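Local coordinates for protein beta-galactosidase (Streptococcus pneumoniae, PDB 4CU9) that probably binds carbohydrate through this calcium-containing, galactose-binding-like beta-sandwich module, a non-catalytic part of a large multi-domain enzyme that hydrolyses terminal beta-galactosides, at residues 47-53 / 172-177; 60-66 / 161-167; 84-88 / 143-147. All blocks are in the same frame, centred on the assembly; numbering follows the deposited sequence.

How the contacts relate
Contacts 1 and 2 pair strands of one curled mixed beta-sheet; contact 3 sets a loop against strand 73-86 of the same sheet. Contacts 1 and 2, with centres about 11 Å apart, meet at Val62, whose CB lies 3.4 Å from Asn51 ND2 and whose methyls also reach Trp49 and Val174. Contact 3 is again about 11 Å from contact 1, and its residues 84-88 lie next to 172-177: Ile177 N approaches His85 O at 2.7 Å, a probable hydrogen bond. Contacts 2 and 3, centres about 14 Å apart, touch where Leu84 CD2 packs 3.4 Å from Trp163 NE1. Contact 1 binds calcium through Ile177; the side chains of Val66 and His85 lie about 10 Å and about 7 Å from the ion.

Contact 1 of 3, residues 47-53 / 172-177; sequences RRWTNWS and SGVAMI. With CA (calcium ion), chain C.
Asn51 OD1 accepts the backbone N-H of Val174 at 2.8 Å, the donor lying in the carbonyl plane of the amide. With chi1 at 71°, Asn51 CG sits between its own backbone N and carbonyl carbon, which turns the amide across to the 172-177 segment; OD1 also packs against Gly173 CA, which, having no side chain, allows the close approach. The main-chain bond from Asn51 N to Val174 O is weak, and the shorter bond to OD1 adds a second link to the same residue. Further along, Trp49 and Met176 form a hydrogen-bonded antiparallel pair, with Trp49 N to Met176 O at 2.8 Å and the return bond from Met176 N to Trp49 O at 2.9 Å. Met176 CG meets the edge of the indole at CE3, 4.0 Å away, and its sulfur makes an oblique Met-aromatic contact, while Trp49 NE1 is hydrogen-bonded to Thr24 OG1. On the other face of the sheet, Thr50 OG1 rests against Ala175 CB at 3.3 Å. Two waters bridge the far end, one joining Asn51 O to Ser172 O, the other Ser53 O to Ser172 OG. At the opposite end Ile177 O binds calcium at 2.3 Å, and Arg47 O receives a bond from a calcium-bound water; Tyr37, Asp40, Asp42 and Glu178 complete the protein ligands of this calcium site in a galactose-binding-like beta-sandwich.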
loop_
_atom_site.group_PDB
_atom_site.type_symbol
_atom_site.label_atom_id
_atom_site.label_comp_id
_atom_site.label_asym_id
_atom_site.label_seq_id
_atom_site.Cartn_x
_atom_site.Cartn_y
_atom_site.Cartn_z
ATOM N N ARG A 47 8.300 11.708 6.000
ATOM C CA ARG A 47 7.064 11.670 5.235
ATOM C C ARG A 47 6.713 10.216 4.963
ATOM O O ARG A 47 7.094 9.646 3.944
ATOM C CB ARG A 47 7.215 12.432 3.933
ATOM C CG ARG A 47 7.418 13.936 4.101
ATOM C CD ARG A 47 7.830 14.593 2.795
ATOM N NE ARG A 47 6.852 14.394 1.699
ATOM C CZ ARG A 47 5.830 15.218 1.431
ATOM N NH1 ARG A 47 5.617 16.299 2.174
ATOM N NH2 ARG A 47 5.017 14.970 0.406
ATOM N N ARG A 48 5.989 9.604 5.881
ATOM C CA ARG A 48 5.667 8.188 5.741
ATOM C C ARG A 48 4.174 7.928 5.906
ATOM O O ARG A 48 3.440 8.748 6.457
ATOM C CB ARG A 48 6.456 7.378 6.752
ATOM C CG ARG A 48 6.155 7.797 8.173
ATOM C CD ARG A 48 7.299 7.526 9.086
ATOM N NE ARG A 48 6.934 7.929 10.445
ATOM C CZ ARG A 48 7.548 8.871 11.159
ATOM N NH1 ARG A 48 8.591 9.526 10.695
ATOM N NH2 ARG A 48 7.116 9.136 12.372
ATOM N N TRP A 49 3.737 6.818 5.342
ATOM C CA TRP A 49 2.468 6.239 5.663
ATOM C C TRP A 49 2.702 5.215 6.765
ATOM O O TRP A 49 3.656 4.448 6.740
ATOM C CB TRP A 49 1.848 5.556 4.439
ATOM C CG TRP A 49 0.706 4.691 4.832
ATOM C CD1 TRP A 49 -0.573 5.085 5.058
ATOM C CD2 TRP A 49 0.758 3.313 5.109
ATOM N NE1 TRP A 49 -1.340 4.010 5.428
ATOM C CE2 TRP A 49 -0.541 2.907 5.473
ATOM C CE3 TRP A 49 1.776 2.347 5.044
ATOM C CZ2 TRP A 49 -0.843 1.598 5.798
ATOM C CZ3 TRP A 49 1.476 1.058 5.364
ATOM C CH2 TRP A 49 0.179 0.687 5.754
ATOM N N THR A 50 1.758 5.157 7.691
ATOM C CA THR A 50 1.774 4.166 8.709
ATOM C C THR A 50 0.328 3.877 9.098
ATOM O O THR A 50 -0.574 4.702 8.849
ATOM C CB THR A 50 2.476 4.888 9.874
ATOM O OG1 THR A 50 3.911 4.735 9.841
ATOM C CG2 THR A 50 1.858 4.733 11.116
ATOM N N ASN A 51 0.100 2.716 9.692
ATOM C CA ASN A 51 -1.230 2.426 10.320
ATOM C C ASN A 51 -1.066 2.255 11.809
ATOM O O ASN A 51 -1.827 1.537 12.448
ATOM C CB ASN A 51 -1.849 1.161 9.734
ATOM C CG ASN A 51 -1.119 -0.089 10.181
ATOM O OD1 ASN A 51 0.116 -0.083 10.321
ATOM N ND2 ASN A 51 -1.869 -1.170 10.413
ATOM N N TRP A 52 -0.060 2.934 12.364
ATOM C CA TRP A 52 0.216 2.901 13.796
ATOM C C TRP A 52 -1.045 3.332 14.582
ATOM O O TRP A 52 -1.792 4.248 14.203
ATOM C CB TRP A 52 1.378 3.856 14.173
ATOM C CG TRP A 52 1.759 3.741 15.640
ATOM C CD1 TRP A 52 2.586 2.822 16.186
ATOM C CD2 TRP A 52 1.277 4.547 16.719
ATOM N NE1 TRP A 52 2.655 2.984 17.551
ATOM C CE2 TRP A 52 1.860 4.051 17.903
ATOM C CE3 TRP A 52 0.402 5.641 16.800
ATOM C CZ2 TRP A 52 1.603 4.609 19.154
ATOM C CZ3 TRP A 52 0.137 6.192 18.045
ATOM C CH2 TRP A 52 0.738 5.674 19.212
ATOM N N SER A 53 -1.241 2.649 15.694
ATOM C CA SER A 53 -2.282 2.964 16.624
ATOM C C SER A 53 -1.796 2.700 18.038
ATOM O O SER A 53 -1.009 1.796 18.262
ATOM C CB SER A 53 -3.526 2.115 16.333
ATOM O OG SER A 53 -4.557 2.401 17.276
ATOM N N SER A 172 3.423 -2.085 16.416
ATOM C CA SER A 172 2.034 -1.610 16.421
ATOM C C SER A 172 1.536 -1.191 15.037
ATOM O O SER A 172 0.410 -0.688 14.892
ATOM C CB SER A 172 1.887 -0.447 17.397
ATOM O OG SER A 172 2.007 -0.893 18.735
ATOM N N GLY A 173 2.378 -1.379 14.017
ATOM C CA GLY A 173 1.961 -1.102 12.665
ATOM C C GLY A 173 3.070 -1.313 11.657
ATOM O O GLY A 173 4.210 -1.686 11.992
ATOM N N VAL A 174 2.695 -1.099 10.416
ATOM C CA VAL A 174 3.632 -1.101 9.282
ATOM C C VAL A 174 3.880 0.339 8.887
ATOM O O VAL A 174 2.969 1.199 8.968
ATOM C CB VAL A 174 3.068 -1.919 8.084
ATOM C CG1 VAL A 174 4.029 -1.943 6.868
ATOM C CG2 VAL A 174 2.742 -3.330 8.522
ATOM N N ALA A 175 5.108 0.626 8.447
ATOM C CA ALA A 175 5.463 1.949 7.973
ATOM C C ALA A 175 6.182 1.914 6.628
ATOM O O ALA A 175 7.033 1.034 6.381
ATOM C CB ALA A 175 6.318 2.680 9.008
ATOM N N MET A 176 5.793 2.820 5.738
ATOM C CA MET A 176 6.370 2.898 4.410
ATOM C C MET A 176 6.596 4.304 3.966
ATOM O O MET A 176 5.777 5.215 4.229
ATOM C CB MET A 176 5.495 2.221 3.321
ATOM C CG MET A 176 5.113 0.794 3.567
ATOM S SD MET A 176 4.270 0.003 2.167
ATOM C CE MET A 176 5.569 -0.168 0.992
ATOM N N ILE A 177 7.691 4.463 3.228
ATOM C CA ILE A 177 8.058 5.754 2.670
ATOM C C ILE A 177 7.683 5.876 1.199
ATOM O O ILE A 177 7.444 6.970 0.722
ATOM C CB ILE A 177 9.570 5.983 2.881
ATOM C CG1 ILE A 177 9.826 6.219 4.366
ATOM C CG2 ILE A 177 10.106 7.148 2.064
ATOM C CD1 ILE A 177 11.269 5.935 4.758
HETATM CA CA CA C . 7.243 8.956 -0.421
HETATM O O HOH W 1 7.732 10.180 1.479
HETATM O O HOH W 2 -2.020 -0.345 14.319
HETATM O O HOH W 3 0.539 0.877 20.168
#

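Contact 2 of 3, residues 60-66 / 161-167; sequences PEVSAGV and MRWRMER. With EDO (1,2-ethanediol), chain D.
Ser63 OG lies over the centre of one face of the Arg162 guanidinium, 3.5 Å from NH1, without a hydrogen bond between them. The same guanidinium grips a 1,2-ethanediol, probably from the crystallisation liquor and also hydrogen-bonded to Tyr117 OH: NH2 gives a nearly straight bond to O2 at 2.8 Å (175°), and NH1 a more bent one to O1 at 3.0 Å. Glu61 and Arg164 cross at an angle, their carboxylate and guanidinium planes 50° apart. Their salt bridge is long, OE1 to NH1 3.6 Å, and closer packing comes from Glu61 OE2 against Arg164 CD at 3.4 Å. A water donates to Glu61 OE1 and Glu166 OE2 and weakly accepts from Arg164 NH1. These side chains stand on one face of two antiparallel strands, 61-66 and 161-166, paired inside the beta-sandwich of a galactose-binding-like domain. Val62 with Met165, Ala64 with Trp163 and Val66 with Met161 form hydrogen-bonded pairs, each with reciprocal N-H to O bonds. Gly65 lets the backbones close to 3.8 Å between its CA and Arg162 CA. On the reverse face, Met165 bends at chi3 (-74°) to bring its CE to 4.1 Å from Ala64 CB. Just before strand 61-66, Pro60 O accepts from Arg167 N at 3.0 Å. Farther out, Glu101 forms salt bridges with both Arg162 NE and Arg164 NE, Trp132 makes a cation-pi contact with Arg162, and Arg167 NH2 is hydrogen-bonded to Ser57 O.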
loop_
_atom_site.group_PDB
_atom_site.type_symbol
_atom_site.label_atom_id
_atom_site.label_comp_id
_atom_site.label_asym_id
_atom_site.label_seq_id
_atom_site.Cartn_x
_atom_site.Cartn_y
_atom_site.Cartn_z
ATOM N N PRO A 60 -3.177 -8.644 12.548
ATOM C CA PRO A 60 -2.001 -7.861 12.141
ATOM C C PRO A 60 -2.095 -7.308 10.717
ATOM O O PRO A 60 -1.226 -6.594 10.270
ATOM C CB PRO A 60 -0.880 -8.891 12.255
ATOM C CG PRO A 60 -1.561 -10.135 11.835
ATOM C CD PRO A 60 -2.853 -10.087 12.580
ATOM N N GLU A 61 -3.142 -7.630 9.994
ATOM C CA GLU A 61 -3.214 -7.296 8.574
ATOM C C GLU A 61 -3.493 -5.834 8.302
ATOM O O GLU A 61 -4.322 -5.229 8.955
ATOM C CB GLU A 61 -4.265 -8.162 7.873
ATOM C CG GLU A 61 -4.387 -7.848 6.383
ATOM C CD GLU A 61 -5.403 -8.753 5.698
ATOM O OE1 GLU A 61 -5.229 -9.974 5.780
ATOM O OE2 GLU A 61 -6.325 -8.266 5.037
ATOM N N VAL A 62 -2.765 -5.270 7.330
ATOM C CA VAL A 62 -3.069 -3.966 6.765
ATOM C C VAL A 62 -2.691 -4.051 5.288
ATOM O O VAL A 62 -1.730 -4.723 4.939
ATOM C CB VAL A 62 -2.321 -2.828 7.520
ATOM C CG1 VAL A 62 -0.817 -3.032 7.534
ATOM C CG2 VAL A 62 -2.654 -1.442 6.988
ATOM N N SER A 63 -3.481 -3.388 4.436
ATOM C CA SER A 63 -3.191 -3.294 3.012
ATOM C C SER A 63 -2.969 -1.874 2.575
ATOM O O SER A 63 -3.635 -0.929 3.062
ATOM C CB SER A 63 -4.341 -3.879 2.205
ATOM O OG SER A 63 -4.555 -5.215 2.570
ATOM N N ALA A 64 -1.999 -1.704 1.693
ATOM C CA ALA A 64 -1.771 -0.393 1.096
ATOM C C ALA A 64 -1.449 -0.605 -0.372
ATOM O O ALA A 64 -0.872 -1.658 -0.769
ATOM C CB ALA A 64 -0.694 0.365 1.838
ATOM N N GLY A 65 -1.923 0.308 -1.204
ATOM C CA GLY A 65 -1.772 0.170 -2.631
ATOM C C GLY A 65 -1.867 1.428 -3.468
ATOM O O GLY A 65 -1.916 2.558 -2.934
ATOM N N VAL A 66 -1.914 1.229 -4.774
ATOM C CA VAL A 66 -2.072 2.322 -5.738
ATOM C C VAL A 66 -3.157 2.005 -6.742
ATOM O O VAL A 66 -3.216 0.906 -7.309
ATOM C CB VAL A 66 -0.753 2.655 -6.480
ATOM C CG1 VAL A 66 -0.934 3.782 -7.487
ATOM C CG2 VAL A 66 0.403 2.964 -5.511
ATOM N N MET A 161 -3.201 -2.099 -7.692
ATOM C CA MET A 161 -2.340 -3.142 -7.105
ATOM C C MET A 161 -2.217 -2.800 -5.637
ATOM O O MET A 161 -2.367 -1.642 -5.265
ATOM C CB MET A 161 -0.955 -3.142 -7.749
ATOM C CG MET A 161 -0.989 -3.480 -9.228
ATOM S SD MET A 161 -1.315 -5.192 -9.669
ATOM C CE MET A 161 0.041 -6.041 -8.909
ATOM N N ARG A 162 -2.022 -3.814 -4.807
ATOM C CA ARG A 162 -1.756 -3.595 -3.406
ATOM C C ARG A 162 -0.816 -4.642 -2.833
ATOM O O ARG A 162 -0.592 -5.724 -3.400
ATOM C CB ARG A 162 -3.061 -3.547 -2.578
ATOM C CG ARG A 162 -3.678 -4.891 -2.290
ATOM C CD ARG A 162 -4.962 -4.769 -1.538
ATOM N NE ARG A 162 -5.406 -6.064 -1.088
ATOM C CZ ARG A 162 -6.427 -6.267 -0.273
ATOM N NH1 ARG A 162 -7.141 -5.226 0.182
ATOM N NH2 ARG A 162 -6.745 -7.510 0.065
ATOM N N TRP A 163 -0.313 -4.304 -1.654
ATOM C CA TRP A 163 0.410 -5.241 -0.821
ATOM C C TRP A 163 -0.441 -5.462 0.416
ATOM O O TRP A 163 -0.820 -4.479 1.140
ATOM C CB TRP A 163 1.787 -4.696 -0.428
ATOM C CG TRP A 163 2.742 -4.612 -1.548
ATOM C CD1 TRP A 163 2.959 -3.561 -2.341
ATOM C CD2 TRP A 163 3.555 -5.672 -2.047
ATOM N NE1 TRP A 163 3.893 -3.864 -3.292
ATOM C CE2 TRP A 163 4.270 -5.169 -3.139
ATOM C CE3 TRP A 163 3.749 -6.992 -1.673
ATOM C CZ2 TRP A 163 5.209 -5.931 -3.835
ATOM C CZ3 TRP A 163 4.696 -7.763 -2.390
ATOM C CH2 TRP A 163 5.406 -7.203 -3.443
ATOM N N ARG A 164 -0.805 -6.722 0.632
ATOM C CA ARG A 164 -1.541 -7.146 1.829
ATOM C C ARG A 164 -0.512 -7.635 2.831
ATOM O O ARG A 164 0.191 -8.619 2.603
ATOM C CB ARG A 164 -2.587 -8.201 1.506
ATOM C CG ARG A 164 -3.367 -8.719 2.737
ATOM C CD ARG A 164 -4.610 -9.462 2.296
ATOM N NE ARG A 164 -4.314 -10.637 1.485
ATOM C CZ ARG A 164 -3.832 -11.785 1.949
ATOM N NH1 ARG A 164 -3.596 -11.980 3.248
ATOM N NH2 ARG A 164 -3.605 -12.775 1.112
ATOM N N MET A 165 -0.362 -6.889 3.914
ATOM C CA MET A 165 0.773 -7.061 4.821
ATOM C C MET A 165 0.317 -7.395 6.251
ATOM O O MET A 165 -0.834 -7.178 6.633
ATOM C CB MET A 165 1.588 -5.783 4.833
ATOM C CG MET A 165 2.181 -5.390 3.474
ATOM S SD MET A 165 2.933 -3.713 3.442
ATOM C CE MET A 165 1.511 -2.651 3.438
ATOM N N GLU A 166 1.233 -7.968 7.012
ATOM C CA GLU A 166 1.028 -8.193 8.432
ATOM C C GLU A 166 2.125 -7.519 9.177
ATOM O O GLU A 166 3.324 -7.695 8.868
ATOM C CB GLU A 166 1.012 -9.673 8.756
ATOM C CG GLU A 166 -0.207 -10.381 8.157
ATOM C CD GLU A 166 -0.334 -11.842 8.593
ATOM O OE1 GLU A 166 0.377 -12.283 9.519
ATOM O OE2 GLU A 166 -1.173 -12.553 7.997
ATOM N N ARG A 167 1.733 -6.713 10.147
ATOM C CA ARG A 167 2.707 -6.166 11.076
ATOM C C ARG A 167 3.431 -7.242 11.857
ATOM O O ARG A 167 2.912 -8.356 12.075
ATOM C CB ARG A 167 2.068 -5.177 12.047
ATOM C CG ARG A 167 1.108 -5.799 13.054
ATOM C CD ARG A 167 0.609 -4.753 14.065
ATOM N NE ARG A 167 -0.452 -5.331 14.898
ATOM C CZ ARG A 167 -0.239 -6.201 15.871
ATOM N NH1 ARG A 167 1.010 -6.585 16.187
ATOM N NH2 ARG A 167 -1.273 -6.706 16.547
HETATM C C1 EDO D . -9.529 -5.815 3.051
HETATM O O1 EDO D . -8.424 -4.914 2.828
HETATM C C2 EDO D . -9.857 -6.758 1.886
HETATM O O2 EDO D . -8.917 -7.829 1.846
HETATM O O HOH W 4 -2.565 -10.907 5.809
#

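Contact 3 of 3, residues 84-88 / 143-147; sequences LHFFA and IAAGD
Phe86 and Ala145 bring their backbones to 4.5 Å between CA atoms, where strand 73-86 meets the loop joining strands 132-139 and 149-158, and one weak hydrogen bond crosses directly, from Gly146 N to Phe86 O at 3.5 Å. Gly146 has phi/psi of 134/-101°, a backbone conformation that by itself calls for glycine at this turn of the loop. The side-chain packing centres on Phe86. With chi1 at -66°, its CG stands beside the backbone N and anti to the carbonyl carbon, and the ring slants across Ile143, whose CG2 methyl reaches Phe86 CE2 at 3.8 Å. Ala144 O lies near the plane of the same ring, at its edge. Closer to the backbone, Phe86 CB faces Ala145 CB at 4.3 Å. Ala145 CB packs on Phe87 C and Ala88 CB, at 3.7 Å from the latter, while the side chain of Phe87 sets out away from the loop. Leu98 touches both Phe86 and Ile143 and so joins this packing to strand 97-103, while Met176 meets Phe86 from strand 173-182. One water links the backbones: it accepts from Phe86 N at 2.8 Å and donates to Ala144 O at 2.8 Å and to Asp147 O at 2.6 Å. With three bonds through this water and only a weak direct one, residues 84-88 and the loop are joined chiefly by solvent-mediated backbone bonding and small apolar contacts, not by regular sheet pairing.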
loop_
_atom_site.group_PDB
_atom_site.type_symbol
_atom_site.label_atom_id
_atom_site.label_comp_id
_atom_site.label_asym_id
_atom_site.label_seq_id
_atom_site.Cartn_x
_atom_site.Cartn_y
_atom_site.Cartn_z
ATOM N N LEU A 84 9.514 -1.042 -3.005
ATOM C CA LEU A 84 9.017 -0.912 -1.655
ATOM C C LEU A 84 10.064 -0.248 -0.790
ATOM O O LEU A 84 11.219 -0.714 -0.776
ATOM C CB LEU A 84 8.750 -2.318 -1.110
ATOM C CG LEU A 84 7.625 -3.120 -1.742
ATOM C CD1 LEU A 84 7.619 -4.559 -1.272
ATOM C CD2 LEU A 84 6.340 -2.488 -1.301
ATOM N N HIS A 85 9.708 0.823 -0.081
ATOM C CA HIS A 85 10.630 1.458 0.879
ATOM C C HIS A 85 9.954 1.496 2.246
ATOM O O HIS A 85 9.007 2.279 2.449
ATOM C CB HIS A 85 10.935 2.883 0.438
ATOM C CG HIS A 85 12.130 3.504 1.094
ATOM N ND1 HIS A 85 12.778 2.955 2.175
ATOM C CD2 HIS A 85 12.809 4.639 0.791
ATOM C CE1 HIS A 85 13.809 3.719 2.512
ATOM N NE2 HIS A 85 13.856 4.742 1.678
ATOM N N PHE A 86 10.413 0.670 3.167
ATOM C CA PHE A 86 9.847 0.594 4.497
ATOM C C PHE A 86 10.588 1.479 5.470
ATOM O O PHE A 86 11.773 1.801 5.269
ATOM C CB PHE A 86 9.850 -0.854 4.997
ATOM C CG PHE A 86 8.945 -1.749 4.207
ATOM C CD1 PHE A 86 7.577 -1.674 4.378
ATOM C CD2 PHE A 86 9.447 -2.684 3.327
ATOM C CE1 PHE A 86 6.727 -2.474 3.660
ATOM C CE2 PHE A 86 8.615 -3.504 2.632
ATOM C CZ PHE A 86 7.255 -3.415 2.812
ATOM N N PHE A 87 9.895 1.813 6.561
ATOM C CA PHE A 87 10.441 2.646 7.610
ATOM C C PHE A 87 10.263 1.903 8.911
ATOM O O PHE A 87 9.397 1.045 9.008
ATOM C CB PHE A 87 9.669 3.954 7.688
ATOM C CG PHE A 87 9.986 4.804 8.901
ATOM C CD1 PHE A 87 11.068 5.656 8.894
ATOM C CD2 PHE A 87 9.156 4.794 10.015
ATOM C CE1 PHE A 87 11.350 6.462 9.986
ATOM C CE2 PHE A 87 9.405 5.618 11.095
ATOM C CZ PHE A 87 10.512 6.448 11.086
ATOM N N ALA A 88 11.104 2.218 9.891
ATOM C CA ALA A 88 10.909 1.680 11.242
ATOM C C ALA A 88 11.255 2.705 12.288
ATOM O O ALA A 88 12.130 3.532 12.088
ATOM C CB ALA A 88 11.762 0.439 11.432
ATOM N N ILE A 143 13.035 -8.342 3.435
ATOM C CA ILE A 143 11.971 -7.392 3.725
ATOM C C ILE A 143 12.273 -6.761 5.070
ATOM O O ILE A 143 12.017 -7.369 6.130
ATOM C CB ILE A 143 10.600 -8.066 3.712
ATOM C CG1 ILE A 143 10.395 -8.851 2.388
ATOM C CG2 ILE A 143 9.508 -7.013 3.882
ATOM C CD1 ILE A 143 10.497 -8.008 1.126
ATOM N N ALA A 144 12.862 -5.573 5.001
ATOM C CA ALA A 144 13.310 -4.801 6.127
ATOM C C ALA A 144 13.283 -3.305 5.797
ATOM O O ALA A 144 13.227 -2.909 4.623
ATOM C CB ALA A 144 14.719 -5.239 6.508
ATOM N N ALA A 145 13.334 -2.489 6.832
ATOM C CA ALA A 145 13.357 -1.054 6.711
ATOM C C ALA A 145 14.790 -0.635 6.339
ATOM O O ALA A 145 15.753 -1.249 6.778
ATOM C CB ALA A 145 12.945 -0.417 8.021
ATOM N N GLY A 146 14.929 0.393 5.536
ATOM C CA GLY A 146 16.258 0.868 5.158
ATOM C C GLY A 146 16.311 1.110 3.680
ATOM O O GLY A 146 15.830 2.114 3.214
ATOM N N ASP A 147 16.892 0.188 2.936
ATOM C CA ASP A 147 17.075 0.363 1.503
ATOM C C ASP A 147 15.759 0.087 0.810
ATOM O O ASP A 147 14.937 -0.677 1.308
ATOM C CB ASP A 147 18.110 -0.627 0.967
ATOM C CG ASP A 147 19.507 -0.155 1.162
ATOM O OD1 ASP A 147 19.886 0.831 0.504
ATOM O OD2 ASP A 147 20.227 -0.775 1.962
HETATM O O HOH W 5 12.853 -0.760 2.849
#